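Local coordinates for uncharacterized protein (Shigella flexneri 5a str. M90T, PDB 5EUR) that is of unknown function, a mainly helical protein with a small antiparallel sheet that assembles with two further copies of itself, at residues I34-M39 / G65-Y70; N41-G44 / A48-N51; R52-I57 / R72-S77; E17-F22 / L26-F31. One frame throughout, in Å; residues are numbered along the deposited sequence.

Contact 1: I34-M39 / G65-Y70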
loop_
_atom_site.group_PDB
_atom_site.type_symbol
_atom_site.label_atom_id
_atom_site.label_comp_id
_atom_site.label_asym_id
_atom_site.label_seq_id
_atom_site.Cartn_x
_atom_site.Cartn_y
_atom_site.Cartn_z
ATOM N N ILE A 34 -4.164 2.446 6.495
ATOM C CA ILE A 34 -4.386 1.837 5.183
ATOM C C ILE A 34 -3.594 0.537 5.025
ATOM O O ILE A 34 -4.165 -0.527 4.738
ATOM C CB ILE A 34 -4.026 2.820 4.048
ATOM C CG1 ILE A 34 -4.865 4.097 4.150
ATOM C CG2 ILE A 34 -4.207 2.147 2.690
ATOM C CD1 ILE A 34 -6.303 3.932 3.713
ATOM N N VAL A 35 -2.271 0.606 5.205
ATOM C CA VAL A 35 -1.430 -0.528 4.821
ATOM C C VAL A 35 -1.688 -1.735 5.717
ATOM O O VAL A 35 -1.965 -2.837 5.232
ATOM C CB VAL A 35 0.055 -0.135 4.805
ATOM C CG1 VAL A 35 0.882 -1.338 4.354
ATOM C CG2 VAL A 35 0.253 0.998 3.829
ATOM N N VAL A 36 -1.589 -1.557 7.036
ATOM C CA VAL A 36 -1.717 -2.704 7.926
ATOM C C VAL A 36 -3.120 -3.283 7.860
ATOM O O VAL A 36 -3.297 -4.503 7.816
ATOM C CB VAL A 36 -1.318 -2.305 9.360
ATOM C CG1 VAL A 36 -1.565 -3.466 10.326
ATOM C CG2 VAL A 36 0.145 -1.872 9.376
ATOM N N THR A 37 -4.138 -2.420 7.845
ATOM C CA THR A 37 -5.509 -2.897 7.730
ATOM C C THR A 37 -5.674 -3.768 6.493
ATOM O O THR A 37 -6.289 -4.839 6.551
ATOM C CB THR A 37 -6.452 -1.699 7.668
ATOM O OG1 THR A 37 -6.226 -0.860 8.817
ATOM C CG2 THR A 37 -7.902 -2.162 7.631
ATOM N N THR A 38 -5.091 -3.340 5.371
ATOM C CA THR A 38 -5.252 -4.106 4.140
ATOM C C THR A 38 -4.464 -5.411 4.195
ATOM O O THR A 38 -4.948 -6.451 3.731
ATOM C CB THR A 38 -4.845 -3.250 2.941
ATOM O OG1 THR A 38 -5.571 -2.000 2.996
ATOM C CG2 THR A 38 -5.193 -3.990 1.645
ATOM N N MET A 39 -3.255 -5.382 4.772
ATOM C CA MET A 39 -2.489 -6.622 4.947
ATOM C C MET A 39 -3.295 -7.648 5.731
ATOM O O MET A 39 -3.388 -8.833 5.346
ATOM C CB MET A 39 -1.166 -6.342 5.669
ATOM C CG MET A 39 -0.149 -5.524 4.842
ATOM S SD MET A 39 1.196 -4.923 5.915
ATOM C CE MET A 39 1.933 -6.466 6.452
ATOM N N GLY A 65 -3.450 -3.431 18.776
ATOM C CA GLY A 65 -4.811 -3.649 19.206
ATOM C C GLY A 65 -5.882 -2.954 18.396
ATOM O O GLY A 65 -7.068 -3.085 18.715
ATOM N N ASP A 66 -5.517 -2.231 17.335
ATOM C CA ASP A 66 -6.444 -1.377 16.609
ATOM C C ASP A 66 -7.122 -2.076 15.431
ATOM O O ASP A 66 -7.656 -1.385 14.552
ATOM C CB ASP A 66 -5.724 -0.131 16.080
ATOM C CG ASP A 66 -6.581 1.113 16.168
ATOM O OD1 ASP A 66 -7.465 1.162 17.043
ATOM O OD2 ASP A 66 -6.411 2.022 15.327
ATOM N N TYR A 67 -7.110 -3.404 15.383
ATOM C CA TYR A 67 -7.509 -4.140 14.181
ATOM C C TYR A 67 -8.558 -5.204 14.478
ATOM O O TYR A 67 -8.464 -6.346 14.008
ATOM C CB TYR A 67 -6.281 -4.732 13.502
ATOM C CG TYR A 67 -5.310 -3.635 13.144
ATOM C CD1 TYR A 67 -5.499 -2.868 11.998
ATOM C CD2 TYR A 67 -4.236 -3.330 13.972
ATOM C CE1 TYR A 67 -4.637 -1.834 11.681
ATOM C CE2 TYR A 67 -3.365 -2.304 13.659
ATOM C CZ TYR A 67 -3.568 -1.564 12.513
ATOM O OH TYR A 67 -2.696 -0.545 12.214
ATOM N N GLY A 68 -9.560 -4.836 15.282
ATOM C CA GLY A 68 -10.759 -5.649 15.424
ATOM C C GLY A 68 -10.493 -7.113 15.712
ATOM O O GLY A 68 -9.727 -7.476 16.615
ATOM N N LYS A 69 -11.154 -7.981 14.944
ATOM C CA LYS A 69 -11.054 -9.413 15.187
ATOM C C LYS A 69 -9.610 -9.899 15.124
ATOM O O LYS A 69 -9.214 -10.787 15.890
ATOM C CB LYS A 69 -11.939 -10.177 14.193
ATOM C CG LYS A 69 -11.438 -10.159 12.756
ATOM C CD LYS A 69 -12.362 -10.937 11.829
ATOM C CE LYS A 69 -11.924 -10.768 10.379
ATOM N NZ LYS A 69 -12.809 -11.492 9.406
ATOM N N TYR A 70 -8.800 -9.334 14.221
ATOM C CA TYR A 70 -7.406 -9.745 14.147
ATOM C C TYR A 70 -6.688 -9.409 15.445
ATOM O O TYR A 70 -5.885 -10.209 15.940
ATOM C CB TYR A 70 -6.713 -9.075 12.952
ATOM C CG TYR A 70 -7.334 -9.493 11.634
ATOM C CD1 TYR A 70 -7.155 -10.781 11.138
ATOM C CD2 TYR A 70 -8.095 -8.609 10.886
ATOM C CE1 TYR A 70 -7.733 -11.179 9.936
ATOM C CE2 TYR A 70 -8.660 -8.998 9.686
ATOM C CZ TYR A 70 -8.486 -10.276 9.220
ATOM O OH TYR A 70 -9.076 -10.646 8.026
#
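With chi1 at 175°, Val36 swings its CG1 methyl opposite the backbone N and out over the ring of Tyr67; Tyr67 answers with CG opposite its carbonyl carbon (chi1 -58°), a setting that sends the phenol back to helix 28-43. The two side chains cross at about a right angle. CG1 of Val36 stands 3.9 Å from the centroid of the Tyr67 ring and 27° off its normal, a CH-pi contact displaced toward the hydroxyl end: its nearest ring atom is CZ of Tyr67, 3.5 Å from Val36 CG1. Val36 CB follows alongside, 3.6 Å from Tyr67 OH. On the opposite face Asp66 CB, from the preceding residue, lies above the rim of the ring.

Thr37 contributes differently. Its OG1 lies at the ring edge, in plane, 3.4 Å from Tyr67 CE1, while its hydrogen bond goes back along the helix to Glu33 O. The phenol hydroxyl is likewise bonded to Thr32 O, one turn before Val36. A residue further on, Thr38 uses the same device: its OG1 and its N approach Ile34 O from opposite faces of the carbonyl plane, OG1 at 2.7 Å from Ile34 O, and the hydroxyl is also bonded to Tyr5 OH of the second subunit.

Between the two segments no hydrogen bond is made, and the polar groups of this buried contact are satisfied by helix carbonyls. What joins the two segments is dispersion and CH-pi attraction, probably aided by the oxygen at the electropositive ring edge, and the bond from Tyr67 OH to Thr32 O probably limits how far the ring can shift.

Contact 2: N41-G44 / A48-N51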
loop_
_atom_site.group_PDB
_atom_site.type_symbol
_atom_site.label_atom_id
_atom_site.label_comp_id
_atom_site.label_asym_id
_atom_site.label_seq_id
_atom_site.Cartn_x
_atom_site.Cartn_y
_atom_site.Cartn_z
ATOM N N ASN A 41 -6.657 -7.723 6.387
ATOM C CA ASN A 41 -7.837 -8.172 5.643
ATOM C C ASN A 41 -7.467 -9.200 4.580
ATOM O O ASN A 41 -8.201 -10.170 4.349
ATOM C CB ASN A 41 -8.546 -6.974 4.995
ATOM C CG ASN A 41 -9.468 -6.256 5.965
ATOM O OD1 ASN A 41 -9.873 -6.833 6.963
ATOM N ND2 ASN A 41 -9.829 -5.011 5.656
ATOM N N SER A 42 -6.339 -8.995 3.906
ATOM C CA SER A 42 -5.931 -9.924 2.860
ATOM C C SER A 42 -5.528 -11.283 3.418
ATOM O O SER A 42 -5.490 -12.261 2.655
ATOM C CB SER A 42 -4.798 -9.312 2.035
ATOM O OG SER A 42 -3.546 -9.500 2.664
ATOM N N THR A 43 -5.237 -11.382 4.724
ATOM C CA THR A 43 -5.023 -12.731 5.265
ATOM C C THR A 43 -6.310 -13.542 5.404
ATOM O O THR A 43 -6.230 -14.764 5.559
ATOM C CB THR A 43 -4.326 -12.704 6.640
ATOM O OG1 THR A 43 -5.243 -12.269 7.657
ATOM C CG2 THR A 43 -3.102 -11.805 6.612
ATOM N N GLY A 44 -7.484 -12.921 5.332
ATOM C CA GLY A 44 -8.722 -13.665 5.488
ATOM C C GLY A 44 -8.898 -14.226 6.887
ATOM O O GLY A 44 -8.959 -13.468 7.854
ATOM N N ALA A 48 -2.770 -17.548 11.914
ATOM C CA ALA A 48 -1.330 -17.648 12.130
ATOM C C ALA A 48 -0.598 -16.499 11.444
ATOM O O ALA A 48 0.309 -15.880 12.026
ATOM C CB ALA A 48 -0.820 -18.998 11.627
ATOM N N ASN A 49 -1.004 -16.180 10.214
ATOM C CA ASN A 49 -0.363 -15.094 9.480
ATOM C C ASN A 49 -0.677 -13.750 10.117
ATOM O O ASN A 49 0.219 -12.906 10.285
ATOM C CB ASN A 49 -0.808 -15.108 8.011
ATOM C CG ASN A 49 0.081 -14.256 7.122
ATOM O OD1 ASN A 49 1.098 -13.721 7.565
ATOM N ND2 ASN A 49 -0.299 -14.125 5.850
ATOM N N SER A 50 -1.947 -13.522 10.467
ATOM C CA SER A 50 -2.278 -12.229 11.066
ATOM C C SER A 50 -1.604 -12.073 12.425
ATOM O O SER A 50 -1.201 -10.964 12.796
ATOM C CB SER A 50 -3.797 -12.028 11.160
ATOM O OG SER A 50 -4.472 -13.032 11.905
ATOM N N ASN A 51 -1.434 -13.172 13.161
ATOM C CA ASN A 51 -0.696 -13.084 14.416
ATOM C C ASN A 51 0.742 -12.664 14.178
ATOM O O ASN A 51 1.272 -11.839 14.931
ATOM C CB ASN A 51 -0.737 -14.417 15.164
ATOM C CG ASN A 51 -2.059 -14.664 15.845
ATOM O OD1 ASN A 51 -2.854 -13.749 16.057
ATOM N ND2 ASN A 51 -2.309 -15.923 16.194
HETATM O O HOH W 1 -6.447 -13.923 9.635
#
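Thr43 meets Asn49 and Ser50 of helix 47-59, and the approach to it starts at Asn41. Asn41 OD1 accepts from Ile3 N of the second subunit, and Asn41 O accepts from Gly44 N at 3.0 Å, closing the end of helix 28-43. Ser42 turns its hydroxyl back to Met39 O. At Thr43 the chi1 of 74° sets OG1 between the backbone N and the carbonyl carbon, and each branch then faces a different partner: CG2 lies 3.7 Å from Asn49 ND2, whereas OG1 lies 3.8 Å from Ser50 CB. Asn49 ND2 is hydrogen-bonded to Ser2 OG, so its touch with the methyl is packing. Gly44, with positive phi, breaks the helix and turns its carbonyl toward a water that also meets Thr43 and Ser50.

This water bridges the two helices beside the short turn that joins them. It donates to Thr43 OG1 at 2.8 Å, to Gly44 O at 3.1 Å and to Ser50 OG at 3.1 Å. Thr43 OG1 is also engaged with Leu40 O, Ser50 OG with Met47 O and Gly44 O with Tyr70 OH.

Three acceptors round one water probably share its two protons; the helices are coupled through solvent and packing, with no direct hydrogen bond.

Contact 3: R52-I57 / R72-S77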
loop_
_atom_site.group_PDB
_atom_site.type_symbol
_atom_site.label_atom_id
_atom_site.label_comp_id
_atom_site.label_asym_id
_atom_site.label_seq_id
_atom_site.Cartn_x
_atom_site.Cartn_y
_atom_site.Cartn_z
ATOM N N ARG A 52 1.395 -13.226 13.144
ATOM C CA ARG A 52 2.756 -12.799 12.810
ATOM C C ARG A 52 2.815 -11.303 12.512
ATOM O O ARG A 52 3.672 -10.570 13.040
ATOM C CB ARG A 52 3.283 -13.587 11.605
ATOM C CG ARG A 52 3.765 -15.002 11.893
ATOM C CD ARG A 52 4.243 -15.683 10.590
ATOM N NE ARG A 52 5.233 -14.872 9.875
ATOM C CZ ARG A 52 6.553 -14.997 9.997
ATOM N NH1 ARG A 52 7.069 -15.915 10.801
ATOM N NH2 ARG A 52 7.364 -14.204 9.305
ATOM N N ILE A 53 1.928 -10.839 11.626
ATOM C CA ILE A 53 1.903 -9.419 11.284
ATOM C C ILE A 53 1.786 -8.570 12.543
ATOM O O ILE A 53 2.537 -7.607 12.740
ATOM C CB ILE A 53 0.746 -9.127 10.317
ATOM C CG1 ILE A 53 1.010 -9.788 8.960
ATOM C CG2 ILE A 53 0.577 -7.635 10.147
ATOM C CD1 ILE A 53 -0.261 -9.891 8.103
ATOM N N LEU A 54 0.830 -8.914 13.412
ATOM C CA LEU A 54 0.567 -8.065 14.574
ATOM C C LEU A 54 1.688 -8.151 15.602
ATOM O O LEU A 54 1.934 -7.180 16.320
ATOM C CB LEU A 54 -0.794 -8.406 15.180
ATOM C CG LEU A 54 -1.947 -7.892 14.293
ATOM C CD1 LEU A 54 -3.299 -8.369 14.791
ATOM C CD2 LEU A 54 -1.922 -6.359 14.228
ATOM N N ASN A 55 2.382 -9.283 15.687
ATOM C CA ASN A 55 3.570 -9.309 16.532
ATOM C C ASN A 55 4.626 -8.337 16.011
ATOM O O ASN A 55 5.277 -7.647 16.798
ATOM C CB ASN A 55 4.121 -10.730 16.643
ATOM C CG ASN A 55 3.392 -11.560 17.695
ATOM O OD1 ASN A 55 2.955 -11.042 18.732
ATOM N ND2 ASN A 55 3.290 -12.856 17.451
ATOM N N ASP A 56 4.789 -8.234 14.688
ATOM C CA ASP A 56 5.751 -7.257 14.170
ATOM C C ASP A 56 5.276 -5.818 14.369
ATOM O O ASP A 56 6.096 -4.907 14.602
ATOM C CB ASP A 56 6.024 -7.549 12.696
ATOM C CG ASP A 56 6.799 -8.835 12.512
ATOM O OD1 ASP A 56 7.411 -9.321 13.506
ATOM O OD2 ASP A 56 6.781 -9.368 11.393
ATOM N N ILE A 57 3.962 -5.591 14.269
ATOM C CA ILE A 57 3.404 -4.272 14.553
ATOM C C ILE A 57 3.687 -3.884 16.002
ATOM O O ILE A 57 4.168 -2.782 16.285
ATOM C CB ILE A 57 1.894 -4.264 14.242
ATOM C CG1 ILE A 57 1.657 -4.464 12.741
ATOM C CG2 ILE A 57 1.227 -2.997 14.758
ATOM C CD1 ILE A 57 2.403 -3.465 11.859
ATOM N N ARG A 72 -8.136 -9.104 18.464
ATOM C CA ARG A 72 -8.623 -9.949 19.552
ATOM C C ARG A 72 -8.016 -11.347 19.470
ATOM O O ARG A 72 -7.567 -11.901 20.491
ATOM C CB ARG A 72 -10.154 -9.974 19.536
ATOM C CG ARG A 72 -10.744 -8.566 19.661
ATOM C CD ARG A 72 -12.243 -8.537 19.957
ATOM N NE ARG A 72 -13.059 -8.732 18.761
ATOM C CZ ARG A 72 -13.465 -7.748 17.961
ATOM N NH1 ARG A 72 -13.131 -6.489 18.224
ATOM N NH2 ARG A 72 -14.204 -8.027 16.895
ATOM N N TRP A 73 -7.951 -11.911 18.253
ATOM C CA TRP A 73 -7.220 -13.156 18.040
ATOM C C TRP A 73 -5.787 -13.049 18.541
ATOM O O TRP A 73 -5.310 -13.925 19.266
ATOM C CB TRP A 73 -7.194 -13.541 16.554
ATOM C CG TRP A 73 -8.494 -13.825 15.892
ATOM C CD1 TRP A 73 -9.705 -14.029 16.486
ATOM C CD2 TRP A 73 -8.700 -14.017 14.480
ATOM N NE1 TRP A 73 -10.659 -14.307 15.527
ATOM C CE2 TRP A 73 -10.065 -14.301 14.291
ATOM C CE3 TRP A 73 -7.860 -13.951 13.361
ATOM C CZ2 TRP A 73 -10.616 -14.525 13.022
ATOM C CZ3 TRP A 73 -8.402 -14.191 12.098
ATOM C CH2 TRP A 73 -9.773 -14.462 11.943
ATOM N N TRP A 74 -5.082 -11.977 18.154
ATOM C CA TRP A 74 -3.674 -11.847 18.522
ATOM C C TRP A 74 -3.506 -11.747 20.035
ATOM O O TRP A 74 -2.591 -12.350 20.604
ATOM C CB TRP A 74 -3.073 -10.619 17.823
ATOM C CG TRP A 74 -1.744 -10.166 18.348
ATOM C CD1 TRP A 74 -0.510 -10.710 18.091
ATOM C CD2 TRP A 74 -1.521 -9.068 19.237
ATOM N NE1 TRP A 74 0.465 -9.991 18.751
ATOM C CE2 TRP A 74 -0.135 -8.989 19.470
ATOM C CE3 TRP A 74 -2.367 -8.135 19.853
ATOM C CZ2 TRP A 74 0.432 -8.011 20.311
ATOM C CZ3 TRP A 74 -1.803 -7.165 20.686
ATOM C CH2 TRP A 74 -0.415 -7.110 20.894
ATOM N N ALA A 75 -4.394 -11.006 20.693
ATOM C CA ALA A 75 -4.291 -10.772 22.132
ATOM C C ALA A 75 -4.533 -12.040 22.928
ATOM O O ALA A 75 -4.049 -12.160 24.064
ATOM C CB ALA A 75 -5.280 -9.691 22.566
ATOM N N GLN A 76 -5.299 -12.985 22.383
ATOM C CA GLN A 76 -5.481 -14.253 23.080
ATOM C C GLN A 76 -4.758 -15.417 22.400
ATOM O O GLN A 76 -5.144 -16.579 22.570
ATOM C CB GLN A 76 -6.970 -14.524 23.262
ATOM C CG GLN A 76 -7.608 -13.426 24.116
ATOM C CD GLN A 76 -9.085 -13.211 23.865
ATOM O OE1 GLN A 76 -9.929 -13.743 24.582
ATOM N NE2 GLN A 76 -9.407 -12.422 22.842
ATOM N N SER A 77 -3.665 -15.110 21.684
ATOM C CA SER A 77 -2.832 -16.019 20.907
ATOM C C SER A 77 -1.569 -16.397 21.687
ATOM O O SER A 77 -1.420 -16.056 22.865
ATOM C CB SER A 77 -2.462 -15.389 19.561
ATOM O OG SER A 77 -1.450 -14.392 19.712
HETATM O O HOH W 2 1.514 -14.918 19.225
#
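Trp74, Leu54 and Asn55 make nearly all of this contact, and the indole of Trp74 is used by the other two in different ways, on a face and at an edge. With chi1 at 166°, CG of Trp74 lies opposite the backbone N and the ring is carried across to helix 47-59. Leu54 meets the face: its CB sits 3.9 Å from the centroid of the five-membered ring of Trp74, a CH-pi contact, while its CD1 branch comes to 3.8 Å from Trp74 CB and covers the root of the side chain.

Asn55 meets the edge. The indole NE1 of Trp74 donates to Asn55 OD1 at 2.7 Å, with an angle of 160° at the hydrogen and the oxygen almost in the ring plane. On the acceptor's side the fit is less regular, since NE1 stands 60° above the amide carbonyl plane. The amide nitrogen is not idle: Asn55 ND2 gives to a water at 3.2 Å, and that water donates to Ser77 OG at 3.0 Å. Ser77 OG in turn donates to Trp74 O, which also receives Ser77 N just past the helix end.

Helix 79-99 flanks the edge, with Glu81, Arg82 and Ala85 against Asn55 and Arg82 against Trp74, whose ring also meets that of His58. On its other flank Leu54 touches Leu40, placing the contact between helix 28-43 and helix 79-99.

Contact 4: E17-F22 / L26-F31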
loop_
_atom_site.group_PDB
_atom_site.type_symbol
_atom_site.label_atom_id
_atom_site.label_comp_id
_atom_site.label_asym_id
_atom_site.label_seq_id
_atom_site.Cartn_x
_atom_site.Cartn_y
_atom_site.Cartn_z
ATOM N N GLU A 17 5.971 10.643 13.493
ATOM C CA GLU A 17 5.078 11.001 12.398
ATOM C C GLU A 17 5.278 10.137 11.160
ATOM O O GLU A 17 4.373 10.076 10.321
ATOM C CB GLU A 17 5.234 12.478 12.032
ATOM C CG GLU A 17 4.637 13.407 13.083
ATOM C CD GLU A 17 4.699 14.870 12.686
ATOM O OE1 GLU A 17 5.201 15.178 11.583
ATOM O OE2 GLU A 17 4.233 15.714 13.480
ATOM N N THR A 18 6.424 9.474 11.022
ATOM C CA THR A 18 6.640 8.569 9.897
ATOM C C THR A 18 7.197 7.236 10.381
ATOM O O THR A 18 7.700 7.101 11.500
ATOM C CB THR A 18 7.590 9.165 8.834
ATOM O OG1 THR A 18 8.885 9.395 9.405
ATOM C CG2 THR A 18 7.030 10.459 8.241
ATOM N N VAL A 19 7.096 6.237 9.505
ATOM C CA VAL A 19 7.710 4.943 9.712
ATOM C C VAL A 19 8.599 4.678 8.507
ATOM O O VAL A 19 8.401 5.234 7.424
ATOM C CB VAL A 19 6.673 3.805 9.885
ATOM C CG1 VAL A 19 5.927 3.954 11.224
ATOM C CG2 VAL A 19 5.675 3.827 8.760
ATOM N N LEU A 20 9.601 3.841 8.730
ATOM C CA LEU A 20 10.489 3.334 7.694
ATOM C C LEU A 20 10.248 1.834 7.610
ATOM O O LEU A 20 10.549 1.095 8.557
ATOM C CB LEU A 20 11.946 3.660 8.024
ATOM C CG LEU A 20 12.966 3.270 6.961
ATOM C CD1 LEU A 20 12.769 4.137 5.731
ATOM C CD2 LEU A 20 14.361 3.460 7.534
ATOM N N VAL A 21 9.667 1.400 6.491
ATOM C CA VAL A 21 9.198 0.037 6.281
ATOM C C VAL A 21 9.925 -0.486 5.051
ATOM O O VAL A 21 9.676 -0.010 3.941
ATOM C CB VAL A 21 7.674 -0.022 6.086
ATOM C CG1 VAL A 21 7.183 -1.480 6.037
ATOM C CG2 VAL A 21 6.950 0.761 7.185
ATOM N N PHE A 22 10.837 -1.436 5.242
ATOM C CA PHE A 22 11.592 -2.011 4.118
ATOM C C PHE A 22 12.197 -0.919 3.228
ATOM O O PHE A 22 12.125 -0.973 2.001
ATOM C CB PHE A 22 10.709 -2.965 3.302
ATOM C CG PHE A 22 10.443 -4.284 3.989
ATOM C CD1 PHE A 22 11.476 -5.177 4.221
ATOM C CD2 PHE A 22 9.162 -4.633 4.382
ATOM C CE1 PHE A 22 11.236 -6.391 4.847
ATOM C CE2 PHE A 22 8.912 -5.846 5.014
ATOM C CZ PHE A 22 9.949 -6.723 5.245
ATOM N N LEU A 26 6.984 6.291 5.087
ATOM C CA LEU A 26 5.556 6.529 4.944
ATOM C C LEU A 26 5.057 7.301 6.155
ATOM O O LEU A 26 5.578 7.132 7.255
ATOM C CB LEU A 26 4.765 5.214 4.855
ATOM C CG LEU A 26 5.065 4.245 3.717
ATOM C CD1 LEU A 26 4.391 2.906 4.019
ATOM C CD2 LEU A 26 4.533 4.844 2.433
ATOM N N SER A 27 4.011 8.097 5.971
ATOM C CA SER A 27 3.389 8.684 7.153
ATOM C C SER A 27 2.866 7.556 8.031
ATOM O O SER A 27 2.357 6.544 7.534
ATOM C CB SER A 27 2.258 9.647 6.780
ATOM O OG SER A 27 1.053 8.967 6.483
ATOM N N THR A 28 3.032 7.711 9.347
ATOM C CA THR A 28 2.626 6.651 10.262
ATOM C C THR A 28 1.152 6.329 10.112
ATOM O O THR A 28 0.771 5.155 10.078
ATOM C CB THR A 28 2.947 7.048 11.700
ATOM O OG1 THR A 28 4.355 7.272 11.805
ATOM C CG2 THR A 28 2.523 5.948 12.664
ATOM N N LYS A 29 0.308 7.359 10.006
ATOM C CA LYS A 29 -1.129 7.125 9.903
ATOM C C LYS A 29 -1.495 6.421 8.602
ATOM O O LYS A 29 -2.393 5.579 8.594
ATOM C CB LYS A 29 -1.886 8.448 10.038
ATOM C CG LYS A 29 -1.739 9.058 11.419
ATOM C CD LYS A 29 -2.544 8.273 12.438
ATOM C CE LYS A 29 -1.777 8.073 13.726
ATOM N NZ LYS A 29 -1.306 6.652 13.819
ATOM N N TYR A 30 -0.823 6.740 7.493
ATOM C CA TYR A 30 -1.090 5.983 6.269
ATOM C C TYR A 30 -0.738 4.516 6.464
ATOM O O TYR A 30 -1.502 3.620 6.080
ATOM C CB TYR A 30 -0.309 6.560 5.082
ATOM C CG TYR A 30 -0.481 5.747 3.821
ATOM C CD1 TYR A 30 -1.616 5.890 3.027
ATOM C CD2 TYR A 30 0.490 4.828 3.426
ATOM C CE1 TYR A 30 -1.770 5.137 1.872
ATOM C CE2 TYR A 30 0.333 4.067 2.281
ATOM C CZ TYR A 30 -0.797 4.230 1.513
ATOM O OH TYR A 30 -0.955 3.472 0.379
ATOM N N PHE A 31 0.415 4.247 7.073
ATOM C CA PHE A 31 0.800 2.858 7.288
ATOM C C PHE A 31 -0.199 2.137 8.191
ATOM O O PHE A 31 -0.622 1.017 7.890
ATOM C CB PHE A 31 2.208 2.791 7.872
ATOM C CG PHE A 31 2.705 1.401 8.043
ATOM C CD1 PHE A 31 2.956 0.605 6.929
ATOM C CD2 PHE A 31 2.925 0.875 9.299
ATOM C CE1 PHE A 31 3.421 -0.692 7.071
ATOM C CE2 PHE A 31 3.387 -0.421 9.443
ATOM C CZ PHE A 31 3.635 -1.202 8.337
#
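Val19 and Leu26 exchange both of their backbone hydrogen bonds: Val19 N gives to Leu26 O at 2.9 Å, and Leu26 N returns the bond to Val19 O at 2.9 Å. At the neighbouring non-hydrogen-bonded pair, Thr18 and Ser27, Thr18 CA approaches Leu26 O in a CA-H...O contact. Beyond it Thr28 N donates to Glu17 O, 2.9 Å away and nearly straight at 174°, although the donor stands 41° out of the carbonyl plane. Thr28 OG1 lies close to Thr18 N without bonding to it; the hydroxyl is instead bonded to Lys16 O, and Thr18 N to Ser13 OG. Thr18 OG1 is hydrogen-bonded to Glu25 OE2 and to Arg126 NH2 of the third subunit.

The strands form a beta hairpin, 18-21 with 24-27, within a three-stranded antiparallel sheet that strand 10-12 completes, and the second strand runs straight into helix 28-43. Ser27 marks the passage as N-cap: its OG accepts from Tyr30 N at 3.1 Å, and its backbone O from Phe31 N at 3.0 Å. The capping hydroxyl is also bonded to Phe22 O of the second subunit, and Ser27 N to Gln24 OE1 of that same subunit.

Apolar groups close the angle between hairpin and helix. Phe31, its CG opposite the backbone N (chi1 -176°), turns one ring face to Val21, whose CG2 lies 4.0 Å from the centroid of the Phe31 ring in a CH-pi contact. Val19 CG2 packs 3.7 Å from Phe31 CB, crossing that side chain at about a right angle, while Val19 CG1 rests 3.7 Å from Thr28 OG1.

Helix 28-43 opens in contact 4, passes through contact 1 and ends in contact 2. Contacts 1, 2 and 3 are centred about 9 to 10 Å from one another, and Tyr70 joins the first two, its OH probably hydrogen-bonded to Gly44 O at 2.8 Å. Leu54 touches Tyr67, tying contact 3 to contact 1. Contact 4 is farther off, about 15 Å between centres from contact 1, to which the probable bond Val36 N to Phe31 O links it, and about 20 Å from contact 2; Ile57 CD1 of contact 3 packs 4.0 Å from Phe31 CE2. A magnesium ion lies about 6 Å from the Leu26 side chain and about 10 Å from that of Val36.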